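Local atomic coordinates of esterase (Capnocytophaga ochracea, PDB entry 4W9R), a protein that is of unknown function but, as a putative esterase of the alpha/beta-hydrolase clan, probably hydrolyses ester bonds. Residues B[32-37]-B[112-117]; B[231-236]-B[268-273]. All coordinates share one frame; numbering follows the deposited sequence.

Contact 1 (B[32-37]-B[112-117]); sequences RQAYPL and PIADLK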
ATOM      1  N   ARG B  32     -11.607 -25.100 -11.906  1.00109.64           N
ATOM      2  CA  ARG B  32     -10.659 -25.861 -12.710  1.00107.73           C
ATOM      3  C   ARG B  32      -9.215 -25.511 -12.353  1.00106.06           C
ATOM      4  O   ARG B  32      -8.282 -26.210 -12.748  1.00109.57           O
ATOM      5  CB  ARG B  32     -10.905 -25.614 -14.201  1.00 98.58           C
ATOM      6  N   GLN B  33      -9.039 -24.425 -11.607  1.00 97.04           N
ATOM      7  CA  GLN B  33      -7.717 -24.015 -11.146  1.00 89.43           C
ATOM      8  C   GLN B  33      -7.724 -23.785  -9.639  1.00 75.25           C
ATOM      9  O   GLN B  33      -8.785 -23.683  -9.024  1.00 71.18           O
ATOM     10  CB  GLN B  33      -7.250 -22.753 -11.873  1.00 93.71           C
ATOM     11  CG  GLN B  33      -8.085 -21.517 -11.584  1.00100.14           C
ATOM     12  CD  GLN B  33      -7.465 -20.252 -12.146  1.00101.41           C
ATOM     13  OE1 GLN B  33      -6.319 -20.255 -12.594  1.00 95.26           O
ATOM     14  NE2 GLN B  33      -8.224 -19.161 -12.125  1.00102.30           N
ATOM     15  N   ALA B  34      -6.537 -23.707  -9.048  1.00 65.21           N
ATOM     16  CA  ALA B  34      -6.409 -23.550  -7.604  1.00 57.30           C
ATOM     17  C   ALA B  34      -5.893 -22.163  -7.228  1.00 56.11           C
ATOM     18  O   ALA B  34      -5.136 -21.548  -7.980  1.00 58.56           O
ATOM     19  CB  ALA B  34      -5.496 -24.624  -7.035  1.00 51.57           C
ATOM     20  N   TYR B  35      -6.305 -21.677  -6.061  1.00 46.92           N
ATOM     21  CA  TYR B  35      -5.877 -20.366  -5.593  1.00 31.36           C
ATOM     22  C   TYR B  35      -5.194 -20.459  -4.236  1.00 30.12           C
ATOM     23  O   TYR B  35      -5.624 -21.220  -3.371  1.00 39.49           O
ATOM     24  CB  TYR B  35      -7.070 -19.412  -5.490  1.00 31.28           C
ATOM     25  CG  TYR B  35      -7.947 -19.353  -6.721  1.00 43.28           C
ATOM     26  CD1 TYR B  35      -7.673 -18.464  -7.751  1.00 44.35           C
ATOM     27  CD2 TYR B  35      -9.059 -20.176  -6.844  1.00 42.47           C
ATOM     28  CE1 TYR B  35      -8.475 -18.403  -8.874  1.00 54.62           C
ATOM     29  CE2 TYR B  35      -9.868 -20.120  -7.963  1.00 50.71           C
ATOM     30  CZ  TYR B  35      -9.571 -19.232  -8.976  1.00 61.81           C
ATOM     31  OH  TYR B  35     -10.371 -19.171 -10.094  1.00 70.15           O
ATOM     32  N   PRO B  36      -4.131 -19.667  -4.040  1.00 24.28           N
ATOM     33  CA  PRO B  36      -3.511 -19.552  -2.718  1.00 20.11           C
ATOM     34  C   PRO B  36      -4.425 -18.789  -1.768  1.00 22.22           C
ATOM     35  O   PRO B  36      -5.129 -17.880  -2.207  1.00 30.11           O
ATOM     36  CB  PRO B  36      -2.219 -18.773  -2.992  1.00 20.30           C
ATOM     37  CG  PRO B  36      -1.979 -18.922  -4.462  1.00 23.22           C
ATOM     38  CD  PRO B  36      -3.340 -18.989  -5.079  1.00 25.78           C
ATOM     39  N   LEU B  37      -4.416 -19.156  -0.492  1.00 24.18           N
ATOM     40  CA  LEU B  37      -5.288 -18.523   0.491  1.00 24.74           C
ATOM     41  C   LEU B  37      -4.525 -17.561   1.392  1.00 26.19           C
ATOM     42  O   LEU B  37      -3.464 -17.897   1.917  1.00 33.67           O
ATOM     43  CB  LEU B  37      -5.989 -19.584   1.342  1.00 25.09           C
ATOM     44  CG  LEU B  37      -6.813 -19.086   2.530  1.00 23.46           C
ATOM     45  CD1 LEU B  37      -7.932 -18.168   2.066  1.00 20.13           C
ATOM     46  CD2 LEU B  37      -7.373 -20.259   3.320  1.00 24.50           C
ATOM     47  N   PRO B 112     -11.358 -24.349  -4.248  1.00 35.27           N
ATOM     48  CA  PRO B 112     -10.127 -25.074  -4.582  1.00 40.22           C
ATOM     49  C   PRO B 112      -8.880 -24.330  -4.113  1.00 40.98           C
ATOM     50  O   PRO B 112      -8.245 -23.626  -4.898  1.00 42.73           O
ATOM     51  CB  PRO B 112     -10.176 -25.161  -6.110  1.00 38.50           C
ATOM     52  CG  PRO B 112     -10.990 -23.986  -6.523  1.00 34.90           C
ATOM     53  CD  PRO B 112     -12.018 -23.801  -5.446  1.00 37.08           C
ATOM     54  N   ILE B 113      -8.547 -24.476  -2.835  1.00 30.10           N
ATOM     55  CA  ILE B 113      -7.398 -23.787  -2.257  1.00 27.84           C
ATOM     56  C   ILE B 113      -6.090 -24.508  -2.571  1.00 25.25           C
ATOM     57  O   ILE B 113      -5.984 -25.722  -2.397  1.00 34.09           O
ATOM     58  CB  ILE B 113      -7.542 -23.644  -0.726  1.00 29.24           C
ATOM     59  CG1 ILE B 113      -8.846 -22.922  -0.378  1.00 31.49           C
ATOM     60  CG2 ILE B 113      -6.348 -22.911  -0.138  1.00 20.09           C
ATOM     61  CD1 ILE B 113      -8.996 -21.571  -1.046  1.00 15.91           C
ATOM     62  N   ALA B 114      -5.095 -23.753  -3.026  1.00 29.74           N
ATOM     63  CA  ALA B 114      -3.786 -24.310  -3.347  1.00 30.82           C
ATOM     64  C   ALA B 114      -3.009 -24.662  -2.083  1.00 35.50           C
ATOM     65  O   ALA B 114      -3.494 -24.468  -0.969  1.00 42.90           O
ATOM     66  CB  ALA B 114      -2.990 -23.333  -4.201  1.00 30.23           C
ATOM     67  N   ASP B 115      -1.794 -25.171  -2.262  1.00 43.25           N
ATOM     68  CA  ASP B 115      -0.979 -25.620  -1.139  1.00 50.26           C
ATOM     69  C   ASP B 115      -0.401 -24.456  -0.340  1.00 52.91           C
ATOM     70  O   ASP B 115       0.080 -24.643   0.776  1.00 57.51           O
ATOM     71  CB  ASP B 115       0.155 -26.524  -1.629  1.00 62.64           C
ATOM     72  CG  ASP B 115      -0.344 -27.867  -2.125  1.00 80.70           C
ATOM     73  OD1 ASP B 115      -1.465 -27.923  -2.675  1.00 94.38           O
ATOM     74  OD2 ASP B 115       0.385 -28.870  -1.963  1.00 81.27           O
ATOM     75  N   LEU B 116      -0.450 -23.257  -0.913  1.00 50.71           N
ATOM     76  CA  LEU B 116       0.059 -22.070  -0.234  1.00 39.16           C
ATOM     77  C   LEU B 116      -1.046 -21.330   0.516  1.00 38.66           C
ATOM     78  O   LEU B 116      -1.980 -20.806  -0.090  1.00 39.31           O
ATOM     79  CB  LEU B 116       0.727 -21.123  -1.230  1.00 31.59           C
ATOM     80  CG  LEU B 116       1.243 -19.818  -0.621  1.00 31.51           C
ATOM     81  CD1 LEU B 116       2.290 -20.108   0.445  1.00 29.99           C
ATOM     82  CD2 LEU B 116       1.802 -18.898  -1.693  1.00 42.94           C
ATOM     83  N   LYS B 117      -0.927 -21.291   1.838  1.00 27.30           N
ATOM     84  CA  LYS B 117      -1.886 -20.582   2.677  1.00 26.79           C
ATOM     85  C   LYS B 117      -1.156 -19.614   3.601  1.00 28.94           C
ATOM     86  O   LYS B 117      -0.349 -20.031   4.428  1.00 29.50           O
ATOM     87  CB  LYS B 117      -2.725 -21.570   3.491  1.00 24.89           C
ATOM     88  CG  LYS B 117      -3.618 -22.471   2.647  1.00 24.40           C
ATOM     89  CD  LYS B 117      -4.217 -23.605   3.470  1.00 31.23           C
ATOM     90  CE  LYS B 117      -3.392 -24.882   3.356  1.00 45.14           C
ATOM     91  NZ  LYS B 117      -2.002 -24.727   3.873  1.00 54.33           N
TER
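I113 and L37 meet on one face of a parallel strand pair, beside Y35 and K117, where strand 35-40 runs along the short strand 113-114 and then, past the corner at D115, beside strand 116-122. CB of I113 lies 4.1 Å from Y35 O. CG2, anti to the backbone N, reaches across to L37 CB at 3.7 Å. CG1 stands beside the backbone N (chi1 -56°), and its tip CD1 passes 4.1 Å from the same Y35 O. Beyond the two segments I113 packs against I107 and Q108 of helix 91-110 and against I67. A beta-branched residue suits this place because it spreads apolar surface over both the neighbouring strand and the helix.

Three backbone hydrogen bonds set the register. Y35 N gives to P112 O (3.0 Å), A114 N gives to Y35 O (2.6 Å), and L37 N gives to L116 O (3.0 Å). Y35 pairs with I113 but L37 with K117, a shift of two residues, so a beta bulge takes up the corner at D115. Away from I113 and L37, A34 CB sits 4.0 Å from A114 CB, and P36 lies alongside L116. P36 lacks an N-H, and its carbonyl pairs with I67 of the next strand. Backbone hydrogen bonds thus hold the register, I113 and L37 pack on one side, A34, A114, P36 and L116 away from it, and K117 carries its charge to T140 O.

Contact 2 (B[231-236]-B[268-273]); sequences MCFDIY and KQLGVK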
HETATM    1  N   MSE B 231       7.958 -10.124  -2.135  1.00 26.14           N
HETATM    2  CA  MSE B 231       9.049 -11.080  -1.970  1.00 36.58           C
HETATM    3  C   MSE B 231       8.575 -12.528  -1.927  1.00 39.45           C
HETATM    4  O   MSE B 231       9.241 -13.419  -2.454  1.00 46.55           O
HETATM    5  CB  MSE B 231       9.835 -10.759  -0.700  1.00 30.37           C
HETATM    6  CG  MSE B 231      10.621  -9.464  -0.785  1.00 40.01           C
HETATM    7 SE   MSE B 231      11.501  -9.027   0.891  1.00 86.40          SE
HETATM    8  CE  MSE B 231       9.917  -8.924   2.009  1.00 43.15           C
ATOM      9  N   CYS B 232       7.431 -12.759  -1.295  1.00 39.64           N
ATOM     10  CA  CYS B 232       6.901 -14.108  -1.142  1.00 38.59           C
ATOM     11  C   CYS B 232       6.520 -14.718  -2.491  1.00 37.76           C
ATOM     12  O   CYS B 232       6.811 -15.883  -2.763  1.00 52.72           O
ATOM     13  CB  CYS B 232       5.690 -14.099  -0.207  1.00 25.07           C
ATOM     14  SG  CYS B 232       4.957 -15.722   0.090  1.00 39.34           S
ATOM     15  N   PHE B 233       5.869 -13.918  -3.328  1.00 22.89           N
ATOM     16  CA  PHE B 233       5.396 -14.370  -4.632  1.00 29.25           C
ATOM     17  C   PHE B 233       6.384 -14.076  -5.762  1.00 34.43           C
ATOM     18  O   PHE B 233       6.071 -14.289  -6.932  1.00 34.68           O
ATOM     19  CB  PHE B 233       4.042 -13.738  -4.944  1.00 26.62           C
ATOM     20  CG  PHE B 233       2.923 -14.267  -4.095  1.00 32.62           C
ATOM     21  CD1 PHE B 233       2.566 -13.632  -2.918  1.00 28.52           C
ATOM     22  CD2 PHE B 233       2.235 -15.410  -4.471  1.00 36.31           C
ATOM     23  CE1 PHE B 233       1.540 -14.122  -2.133  1.00 22.47           C
ATOM     24  CE2 PHE B 233       1.208 -15.905  -3.690  1.00 31.36           C
ATOM     25  CZ  PHE B 233       0.859 -15.259  -2.520  1.00 29.74           C
ATOM     26  N   ASP B 234       7.562 -13.572  -5.403  1.00 27.92           N
ATOM     27  CA  ASP B 234       8.558 -13.100  -6.367  1.00 35.11           C
ATOM     28  C   ASP B 234       8.888 -14.093  -7.487  1.00 39.39           C
ATOM     29  O   ASP B 234       9.174 -13.686  -8.614  1.00 47.32           O
ATOM     30  CB  ASP B 234       9.846 -12.724  -5.632  1.00 36.30           C
ATOM     31  CG  ASP B 234      10.880 -12.105  -6.550  1.00 44.71           C
ATOM     32  OD1 ASP B 234      10.728 -10.914  -6.898  1.00 45.79           O
ATOM     33  OD2 ASP B 234      11.844 -12.806  -6.922  1.00 43.51           O
ATOM     34  N   ILE B 235       8.849 -15.385  -7.179  1.00 29.10           N
ATOM     35  CA  ILE B 235       9.167 -16.417  -8.163  1.00 21.62           C
ATOM     36  C   ILE B 235       8.171 -16.418  -9.332  1.00 29.97           C
ATOM     37  O   ILE B 235       8.480 -16.899 -10.423  1.00 33.34           O
ATOM     38  CB  ILE B 235       9.200 -17.822  -7.508  1.00 28.56           C
ATOM     39  CG1 ILE B 235       9.843 -18.850  -8.443  1.00 32.99           C
ATOM     40  CG2 ILE B 235       7.806 -18.261  -7.087  1.00 35.30           C
ATOM     41  CD1 ILE B 235      11.262 -18.508  -8.844  1.00 27.43           C
ATOM     42  N   TYR B 236       6.988 -15.858  -9.103  1.00 26.20           N
ATOM     43  CA  TYR B 236       5.935 -15.830 -10.114  1.00 26.39           C
ATOM     44  C   TYR B 236       6.208 -14.774 -11.182  1.00 29.89           C
ATOM     45  O   TYR B 236       5.662 -14.841 -12.283  1.00 31.75           O
ATOM     46  CB  TYR B 236       4.578 -15.570  -9.454  1.00 30.48           C
ATOM     47  CG  TYR B 236       3.377 -15.777 -10.353  1.00 24.77           C
ATOM     48  CD1 TYR B 236       2.856 -14.732 -11.105  1.00 24.44           C
ATOM     49  CD2 TYR B 236       2.752 -17.015 -10.432  1.00 27.34           C
ATOM     50  CE1 TYR B 236       1.756 -14.916 -11.923  1.00 27.07           C
ATOM     51  CE2 TYR B 236       1.648 -17.208 -11.244  1.00 32.95           C
ATOM     52  CZ  TYR B 236       1.154 -16.156 -11.987  1.00 35.28           C
ATOM     53  OH  TYR B 236       0.058 -16.345 -12.797  1.00 38.34           O
ATOM     54  N   LYS B 268       5.954 -25.471  -6.559  1.00 31.78           N
ATOM     55  CA  LYS B 268       6.361 -25.948  -5.244  1.00 44.44           C
ATOM     56  C   LYS B 268       6.041 -24.927  -4.151  1.00 48.48           C
ATOM     57  O   LYS B 268       5.449 -25.266  -3.126  1.00 47.61           O
ATOM     58  CB  LYS B 268       7.856 -26.282  -5.232  1.00 41.59           C
ATOM     59  CG  LYS B 268       8.329 -26.937  -3.943  1.00 61.40           C
ATOM     60  CD  LYS B 268       9.764 -27.426  -4.060  1.00 82.37           C
ATOM     61  CE  LYS B 268      10.184 -28.201  -2.819  1.00 85.78           C
ATOM     62  NZ  LYS B 268      11.560 -28.755  -2.943  1.00 86.58           N
ATOM     63  N   GLN B 269       6.444 -23.678  -4.370  1.00 33.89           N
ATOM     64  CA  GLN B 269       6.226 -22.623  -3.387  1.00 28.36           C
ATOM     65  C   GLN B 269       4.792 -22.089  -3.371  1.00 37.02           C
ATOM     66  O   GLN B 269       4.188 -21.950  -2.307  1.00 42.33           O
ATOM     67  CB  GLN B 269       7.192 -21.463  -3.638  1.00 27.31           C
ATOM     68  CG  GLN B 269       8.655 -21.864  -3.690  1.00 31.01           C
ATOM     69  CD  GLN B 269       9.578 -20.666  -3.789  1.00 37.90           C
ATOM     70  OE1 GLN B 269       9.125 -19.528  -3.921  1.00 43.35           O
ATOM     71  NE2 GLN B 269      10.880 -20.915  -3.725  1.00 42.41           N
ATOM     72  N   LEU B 270       4.258 -21.778  -4.548  1.00 31.40           N
ATOM     73  CA  LEU B 270       2.954 -21.121  -4.641  1.00 38.36           C
ATOM     74  C   LEU B 270       1.783 -22.091  -4.799  1.00 45.48           C
ATOM     75  O   LEU B 270       0.623 -21.687  -4.713  1.00 51.46           O
ATOM     76  CB  LEU B 270       2.950 -20.120  -5.800  1.00 30.75           C
ATOM     77  CG  LEU B 270       3.469 -18.704  -5.534  1.00 39.22           C
ATOM     78  CD1 LEU B 270       4.862 -18.706  -4.925  1.00 29.46           C
ATOM     79  CD2 LEU B 270       3.454 -17.898  -6.822  1.00 61.37           C
ATOM     80  N   GLY B 271       2.084 -23.364  -5.028  1.00 38.12           N
ATOM     81  CA  GLY B 271       1.052 -24.379  -5.161  1.00 43.42           C
ATOM     82  C   GLY B 271       0.165 -24.264  -6.391  1.00 42.13           C
ATOM     83  O   GLY B 271      -0.874 -24.919  -6.469  1.00 45.56           O
ATOM     84  N   VAL B 272       0.567 -23.439  -7.353  1.00 35.47           N
ATOM     85  CA  VAL B 272      -0.209 -23.271  -8.579  1.00 38.37           C
ATOM     86  C   VAL B 272       0.602 -23.635  -9.821  1.00 41.58           C
ATOM     87  O   VAL B 272       1.828 -23.519  -9.835  1.00 35.72           O
ATOM     88  CB  VAL B 272      -0.725 -21.824  -8.733  1.00 41.10           C
ATOM     89  CG1 VAL B 272      -1.681 -21.476  -7.605  1.00 50.35           C
ATOM     90  CG2 VAL B 272       0.436 -20.841  -8.779  1.00 40.74           C
ATOM     91  N   LYS B 273      -0.093 -24.068 -10.866  1.00 39.23           N
ATOM     92  CA  LYS B 273       0.559 -24.394 -12.127  1.00 37.00           C
ATOM     93  C   LYS B 273       0.373 -23.239 -13.101  1.00 40.32           C
ATOM     94  O   LYS B 273      -0.733 -22.991 -13.581  1.00 42.30           O
ATOM     95  CB  LYS B 273      -0.010 -25.684 -12.723  1.00 34.90           C
ATOM     96  CG  LYS B 273       0.060 -26.891 -11.802  1.00 54.81           C
ATOM     97  CD  LYS B 273      -0.720 -28.065 -12.377  1.00 74.04           C
ATOM     98  CE  LYS B 273      -0.684 -29.272 -11.450  1.00 79.22           C
ATOM     99  NZ  LYS B 273       0.695 -29.808 -11.280  1.00 80.60           N
TER
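At the C-terminal ends of helices 217-232 and 255-270, L270 of the second helix fits among F233, I235 and Y236, which follow the first. It joins the helix after the last strand of the central sheet, 205-213, to one of the later helices of the chain. The two methyls of L270 share out the neighbours. CD2 comes to the edge of the F233 ring, near its plane, at 3.6 Å from CD2 of F233, and also lies 3.7 Å from Y236 CB. CD1 meets I235 CG2, likewise at 3.7 Å. With CG1 of I235 anti to the backbone N (chi1 -167°), CG2 is left to face both L270 and the amide of Q269, whose OE1 is 3.7 Å away.

The chain after F233 closes into a short 3-10 turn through Y236 N to F233 O (2.8 Å), which brings I235 and Y236 round to L270. G271 then ends the other helix with a positive phi of 67°, easily adopted without a side chain. The ammonium groups of K262 and K274 hydrogen-bond to the carbonyls of I235 and Y236, respectively. Cohesion between the segments is therefore apolar, centred on a branched leucine, while outside lysines satisfy carbonyls at the turn.

Overall arrangement
Contacts 1 and 2 have centres 11 Å apart and touch directly, both segments of contact 1 preceding those of contact 2 in the sequence. The face that carries L116 rests against contact 2: L116 CD2 is 3.6 Å from F233 CE2, and L116 CB is 3.5 Å from L270 O. Residues 271 and 272 extend this seam, with A114 CB 3.5 Å from G271 O and A34 O 3.5 Å from V272 CG1. Helix 91-110 covers the face bearing I113, so the strand pair lies between that helix and contact 2. The contacts tie the C-terminal end of helix 255-270 and the turn after helix 217-232 to the starts of two interior strands of the central sheet.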